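Local coordinates for uncharacterized esterase YxiM (Bacillus subtilis, PDB 2O14), which is uncharacterized but probably acts as a hydrolase, an esterase of the GDSL lipolytic family, at residues I165-D170 against F200-M205; S171-Y176 against N204-G209. One frame throughout, in Å; residues are numbered along the deposited sequence.

How the contacts relate
Contact 1 (165-170 with 200-205) is the strand pairing at one border of the parallel sheet, and contact 2 (171-176 with 204-209) is the meeting of the two loops that leave those strands. Their centres lie about 9 Å apart, and Asn204 and Met205 belong to both. Farther along, Ser207 N probably donates to Gly169 O (3.1 Å), while Val167 CG1 packs on Val173 CG1 at 3.5 Å. Contact 2 holds Ser171, the probable nucleophile, whose side chain is about 4 Å from that of His342 and about 8 Å from that of Asp339, the other two likely active-site residues. Asn204, shared by both, has its side chain about 10 Å from that of Ser171.

Contact 1 of 2, residues I165-D170 against F200-M205; sequences IYVGGD and FQVRNM
Tyr166 and Arg203 lie side by side on one face of a parallel strand pair, pointing the same way. Arg203 CB sits 4.1 Å from Tyr166 CD1. CG continues the chain in an extended line, and Arg203 CD then makes the closest approach, 3.4 Å from Tyr166 CE1. A bend at chi3 (68°) turns the guanidinium aside, leaving Arg203 NE 3.8 Å from Tyr166 CE1 and the group 49° from the ring plane. At the tip, Arg203 NH2 makes a weak hydrogen bond to Gln110 OE1. With an alanine in place of this tyrosine, the methylene chain of Arg203 would probably lose the ring beside it and be freer to swing, and a gap would open next to Ile224 of helix 220-225. The backbones pair in parallel, as expected for the first and second strands of the beta-alpha-beta unit that opens this SGNH-type hydrolase fold. Ile165 N donates to Gln201 O, Arg203 N to Ile165 O, and Val167 N to Arg203 O at 2.9 Å. Met205 N, just beyond its strand, reaches Val167 O at 2.8 Å by a more bent bond (134°). Ile165, Val167, Val202 and Asn204 point to the other face; Val167 CG2 lies 4.2 Å from Val202 CG1. Just ahead of strand 201-204, the Phe200 ring takes Ile165 CD1 over one face in a CH-pi contact, 3.8 Å from the centroid. Asn204 OD1 lies 3.8 Å from Val167 CB, whereas its ND2 is turned to the loop at Val173 and Asn175.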
loop_
_atom_site.group_PDB
_atom_site.type_symbol
_atom_site.label_atom_id
_atom_site.label_comp_id
_atom_site.label_asym_id
_atom_site.label_seq_id
_atom_site.Cartn_x
_atom_site.Cartn_y
_atom_site.Cartn_z
ATOM N N ILE A 165 -0.683 5.842 -9.482
ATOM C CA ILE A 165 -1.968 5.191 -9.269
ATOM C C ILE A 165 -1.973 4.851 -7.778
ATOM O O ILE A 165 -1.190 4.006 -7.337
ATOM C CB ILE A 165 -2.089 3.856 -10.029
ATOM C CG1 ILE A 165 -1.927 4.073 -11.534
ATOM C CG2 ILE A 165 -3.448 3.218 -9.728
ATOM C CD1 ILE A 165 -3.028 4.887 -12.141
ATOM N N TYR A 166 -2.827 5.511 -7.001
ATOM C CA TYR A 166 -2.907 5.228 -5.569
ATOM C C TYR A 166 -4.017 4.203 -5.376
ATOM O O TYR A 166 -5.168 4.448 -5.749
ATOM C CB TYR A 166 -3.223 6.506 -4.790
ATOM C CG TYR A 166 -2.109 7.524 -4.841
ATOM C CD1 TYR A 166 -1.053 7.476 -3.932
ATOM C CD2 TYR A 166 -2.088 8.509 -5.825
ATOM C CE1 TYR A 166 -0.002 8.388 -4.002
ATOM C CE2 TYR A 166 -1.041 9.422 -5.905
ATOM C CZ TYR A 166 -0.003 9.356 -4.993
ATOM O OH TYR A 166 1.033 10.253 -5.082
ATOM N N VAL A 167 -3.676 3.057 -4.797
ATOM C CA VAL A 167 -4.661 2.001 -4.599
ATOM C C VAL A 167 -5.173 1.858 -3.170
ATOM O O VAL A 167 -4.393 1.794 -2.216
ATOM C CB VAL A 167 -4.099 0.629 -5.040
ATOM C CG1 VAL A 167 -5.208 -0.416 -5.039
ATOM C CG2 VAL A 167 -3.473 0.736 -6.421
ATOM N N GLY A 168 -6.495 1.805 -3.036
ATOM C CA GLY A 168 -7.114 1.618 -1.739
ATOM C C GLY A 168 -7.843 0.285 -1.773
ATOM O O GLY A 168 -8.380 -0.098 -2.816
ATOM N N GLY A 169 -7.860 -0.441 -0.660
ATOM C CA GLY A 169 -8.549 -1.721 -0.658
ATOM C C GLY A 169 -8.350 -2.536 0.602
ATOM O O GLY A 169 -7.871 -2.020 1.616
ATOM N N ASP A 170 -8.723 -3.813 0.532
ATOM C CA ASP A 170 -8.600 -4.729 1.662
ATOM C C ASP A 170 -7.624 -5.876 1.382
ATOM O O ASP A 170 -6.669 -5.722 0.617
ATOM C CB ASP A 170 -9.973 -5.308 2.023
ATOM C CG ASP A 170 -10.680 -5.931 0.826
ATOM O OD1 ASP A 170 -9.992 -6.541 -0.018
ATOM O OD2 ASP A 170 -11.924 -5.823 0.738
ATOM N N PHE A 200 3.031 5.329 -15.065
ATOM C CA PHE A 200 2.494 5.404 -13.714
ATOM C C PHE A 200 3.336 4.719 -12.659
ATOM O O PHE A 200 4.020 3.733 -12.923
ATOM C CB PHE A 200 1.107 4.759 -13.627
ATOM C CG PHE A 200 0.052 5.441 -14.432
ATOM C CD1 PHE A 200 -0.401 4.877 -15.621
ATOM C CD2 PHE A 200 -0.536 6.614 -13.977
ATOM C CE1 PHE A 200 -1.431 5.471 -16.345
ATOM C CE2 PHE A 200 -1.568 7.219 -14.694
ATOM C CZ PHE A 200 -2.017 6.644 -15.879
ATOM N N GLN A 201 3.267 5.263 -11.453
ATOM C CA GLN A 201 3.917 4.673 -10.299
ATOM C C GLN A 201 2.699 4.030 -9.645
ATOM O O GLN A 201 1.584 4.535 -9.781
ATOM C CB GLN A 201 4.480 5.742 -9.354
ATOM C CG GLN A 201 5.875 6.242 -9.690
ATOM C CD GLN A 201 6.880 5.112 -9.792
ATOM O OE1 GLN A 201 7.062 4.527 -10.860
ATOM N NE2 GLN A 201 7.529 4.786 -8.675
ATOM N N VAL A 202 2.890 2.917 -8.958
ATOM C CA VAL A 202 1.772 2.276 -8.292
ATOM C C VAL A 202 2.037 2.234 -6.794
ATOM O O VAL A 202 3.020 1.647 -6.353
ATOM C CB VAL A 202 1.557 0.828 -8.799
ATOM C CG1 VAL A 202 0.394 0.193 -8.062
ATOM C CG2 VAL A 202 1.293 0.829 -10.296
ATOM N N ARG A 203 1.177 2.876 -6.013
ATOM C CA ARG A 203 1.328 2.860 -4.565
ATOM C C ARG A 203 0.099 2.166 -3.983
ATOM O O ARG A 203 -0.969 2.763 -3.861
ATOM C CB ARG A 203 1.462 4.285 -4.013
ATOM C CG ARG A 203 2.728 5.015 -4.465
ATOM C CD ARG A 203 2.767 6.439 -3.913
ATOM N NE ARG A 203 2.941 6.459 -2.463
ATOM C CZ ARG A 203 4.115 6.527 -1.846
ATOM N NH1 ARG A 203 5.235 6.591 -2.551
ATOM N NH2 ARG A 203 4.170 6.514 -0.520
ATOM N N ASN A 204 0.266 0.893 -3.638
ATOM C CA ASN A 204 -0.812 0.079 -3.089
ATOM C C ASN A 204 -0.944 0.303 -1.587
ATOM O O ASN A 204 -0.239 -0.323 -0.791
ATOM C CB ASN A 204 -0.532 -1.398 -3.371
ATOM C CG ASN A 204 -1.715 -2.282 -3.062
ATOM O OD1 ASN A 204 -2.716 -1.823 -2.527
ATOM N ND2 ASN A 204 -1.607 -3.560 -3.401
HETATM N N MSE A 205 -1.871 1.180 -1.210
HETATM C CA MSE A 205 -2.098 1.527 0.195
HETATM C C MSE A 205 -3.177 0.700 0.883
HETATM O O MSE A 205 -3.540 0.976 2.023
HETATM C CB MSE A 205 -2.455 3.014 0.314
HETATM C CG MSE A 205 -1.472 3.954 -0.370
HETATM SE SE MSE A 205 0.395 3.647 0.147
HETATM C CE MSE A 205 0.395 4.574 1.862
#

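Contact 2 of 2, residues S171-Y176 against N204-G209; sequences STVCNY and NMASGG
Asn175 CG lies beside its own backbone N (chi1 -70°), and Asn204 CG stands opposite its own (chi1 -169°), which brings the two amides together from opposite directions with their planes 79° apart. Asn204 ND2 thereby serves two acceptors: Val173 O at 2.8 Å, almost in the plane of the donating amide and by a nearly straight bond, and Asn175 OD1 at 2.9 Å, approached from above the Asn175 carbonyl plane by a more bent bond. Asn204 OD1 takes Ala206 N in an Asx turn, so both ends of this buried amide are engaged and its rotation is fixed. Two waters link the loops: one accepts from Asn175 ND2 and Asn204 N, the other accepts from Asn175 N and sits beside Asn204 O and Ala206 O. Ala206 CB packs against Val173 CG1 and Cys174 CB, each at 3.8 Å. Farther along, Ser171 OG comes to 3.0 Å from Gly209 N, and a water bridges the two atoms. The arrangement fits the GDSL-family plan, in which a glycine N-H, here probably that of Gly209, contributes to the oxyanion hole beside the nucleophilic serine. Tyr176 OH donates to Ser171 O, tying the loop back on itself. Around the loops, Val173 touches Trp187 and Asn175 touches Gln189, both of helix 187-190, Val173 also meets Gln237 of strand 233-237, and Ser207 rests on Ile112 of strand 108-115.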
loop_
_atom_site.group_PDB
_atom_site.type_symbol
_atom_site.label_atom_id
_atom_site.label_comp_id
_atom_site.label_asym_id
_atom_site.label_seq_id
_atom_site.Cartn_x
_atom_site.Cartn_y
_atom_site.Cartn_z
ATOM N N SER A 171 -7.882 -7.028 2.001
ATOM C CA SER A 171 -7.048 -8.220 1.850
ATOM C C SER A 171 -6.947 -8.765 0.420
ATOM O O SER A 171 -5.956 -9.417 0.069
ATOM C CB SER A 171 -7.568 -9.337 2.760
ATOM O OG SER A 171 -7.535 -8.954 4.124
ATOM N N THR A 172 -7.965 -8.524 -0.401
ATOM C CA THR A 172 -7.931 -9.021 -1.774
ATOM C C THR A 172 -7.235 -8.031 -2.709
ATOM O O THR A 172 -7.050 -8.319 -3.893
ATOM C CB THR A 172 -9.355 -9.303 -2.319
ATOM O OG1 THR A 172 -10.084 -8.075 -2.446
ATOM C CG2 THR A 172 -10.111 -10.227 -1.377
ATOM N N VAL A 173 -6.835 -6.882 -2.163
ATOM C CA VAL A 173 -6.179 -5.824 -2.937
ATOM C C VAL A 173 -4.755 -5.482 -2.487
ATOM O O VAL A 173 -3.889 -5.172 -3.310
ATOM C CB VAL A 173 -7.005 -4.510 -2.870
ATOM C CG1 VAL A 173 -6.337 -3.424 -3.697
ATOM C CG2 VAL A 173 -8.428 -4.760 -3.353
ATOM N N CYS A 174 -4.519 -5.547 -1.180
ATOM C CA CYS A 174 -3.228 -5.189 -0.586
ATOM C C CYS A 174 -2.002 -5.985 -1.007
ATOM O O CYS A 174 -2.093 -6.987 -1.722
ATOM C CB CYS A 174 -3.332 -5.234 0.942
ATOM S SG CYS A 174 -3.448 -6.900 1.621
ATOM N N ASN A 175 -0.846 -5.511 -0.549
ATOM C CA ASN A 175 0.427 -6.151 -0.836
ATOM C C ASN A 175 0.772 -7.206 0.207
ATOM O O ASN A 175 0.504 -7.033 1.397
ATOM C CB ASN A 175 1.567 -5.127 -0.843
ATOM C CG ASN A 175 1.514 -4.189 -2.023
ATOM O OD1 ASN A 175 1.114 -4.577 -3.121
ATOM N ND2 ASN A 175 1.950 -2.945 -1.815
ATOM N N TYR A 176 1.362 -8.301 -0.253
ATOM C CA TYR A 176 1.817 -9.362 0.634
ATOM C C TYR A 176 3.319 -9.473 0.362
ATOM O O TYR A 176 3.769 -9.203 -0.754
ATOM C CB TYR A 176 1.101 -10.681 0.333
ATOM C CG TYR A 176 -0.354 -10.670 0.740
ATOM C CD1 TYR A 176 -1.319 -10.051 -0.057
ATOM C CD2 TYR A 176 -0.757 -11.229 1.948
ATOM C CE1 TYR A 176 -2.659 -9.986 0.345
ATOM C CE2 TYR A 176 -2.091 -11.168 2.362
ATOM C CZ TYR A 176 -3.036 -10.546 1.558
ATOM O OH TYR A 176 -4.349 -10.471 1.971
ATOM N N ASN A 204 0.266 0.893 -3.638
ATOM C CA ASN A 204 -0.812 0.079 -3.089
ATOM C C ASN A 204 -0.944 0.303 -1.587
ATOM O O ASN A 204 -0.239 -0.323 -0.791
ATOM C CB ASN A 204 -0.532 -1.398 -3.371
ATOM C CG ASN A 204 -1.715 -2.282 -3.062
ATOM O OD1 ASN A 204 -2.716 -1.823 -2.527
ATOM N ND2 ASN A 204 -1.607 -3.560 -3.401
HETATM N N MSE A 205 -1.871 1.180 -1.210
HETATM C CA MSE A 205 -2.098 1.527 0.195
HETATM C C MSE A 205 -3.177 0.700 0.883
HETATM O O MSE A 205 -3.540 0.976 2.023
HETATM C CB MSE A 205 -2.455 3.014 0.314
HETATM C CG MSE A 205 -1.472 3.954 -0.370
HETATM SE SE MSE A 205 0.395 3.647 0.147
HETATM C CE MSE A 205 0.395 4.574 1.862
ATOM N N ALA A 206 -3.688 -0.315 0.195
ATOM C CA ALA A 206 -4.728 -1.171 0.751
ATOM C C ALA A 206 -4.184 -1.923 1.960
ATOM O O ALA A 206 -2.969 -2.080 2.104
ATOM C CB ALA A 206 -5.206 -2.159 -0.309
ATOM N N SER A 207 -5.078 -2.377 2.833
ATOM C CA SER A 207 -4.668 -3.119 4.023
ATOM C C SER A 207 -5.664 -4.230 4.343
ATOM O O SER A 207 -6.862 -4.092 4.094
ATOM C CB SER A 207 -4.544 -2.176 5.223
ATOM O OG SER A 207 -5.788 -1.589 5.546
ATOM N N GLY A 208 -5.164 -5.326 4.902
ATOM C CA GLY A 208 -6.027 -6.447 5.228
ATOM C C GLY A 208 -7.147 -6.149 6.208
ATOM O O GLY A 208 -6.929 -5.519 7.243
ATOM N N GLY A 209 -8.353 -6.605 5.874
ATOM C CA GLY A 209 -9.506 -6.406 6.738
ATOM C C GLY A 209 -10.052 -4.992 6.840
ATOM O O GLY A 209 -10.878 -4.714 7.708
HETATM O O HOH W 1 -9.969 -8.076 4.157
HETATM O O HOH W 2 -0.899 -2.677 0.465
HETATM O O HOH W 3 2.797 -0.660 -3.345
#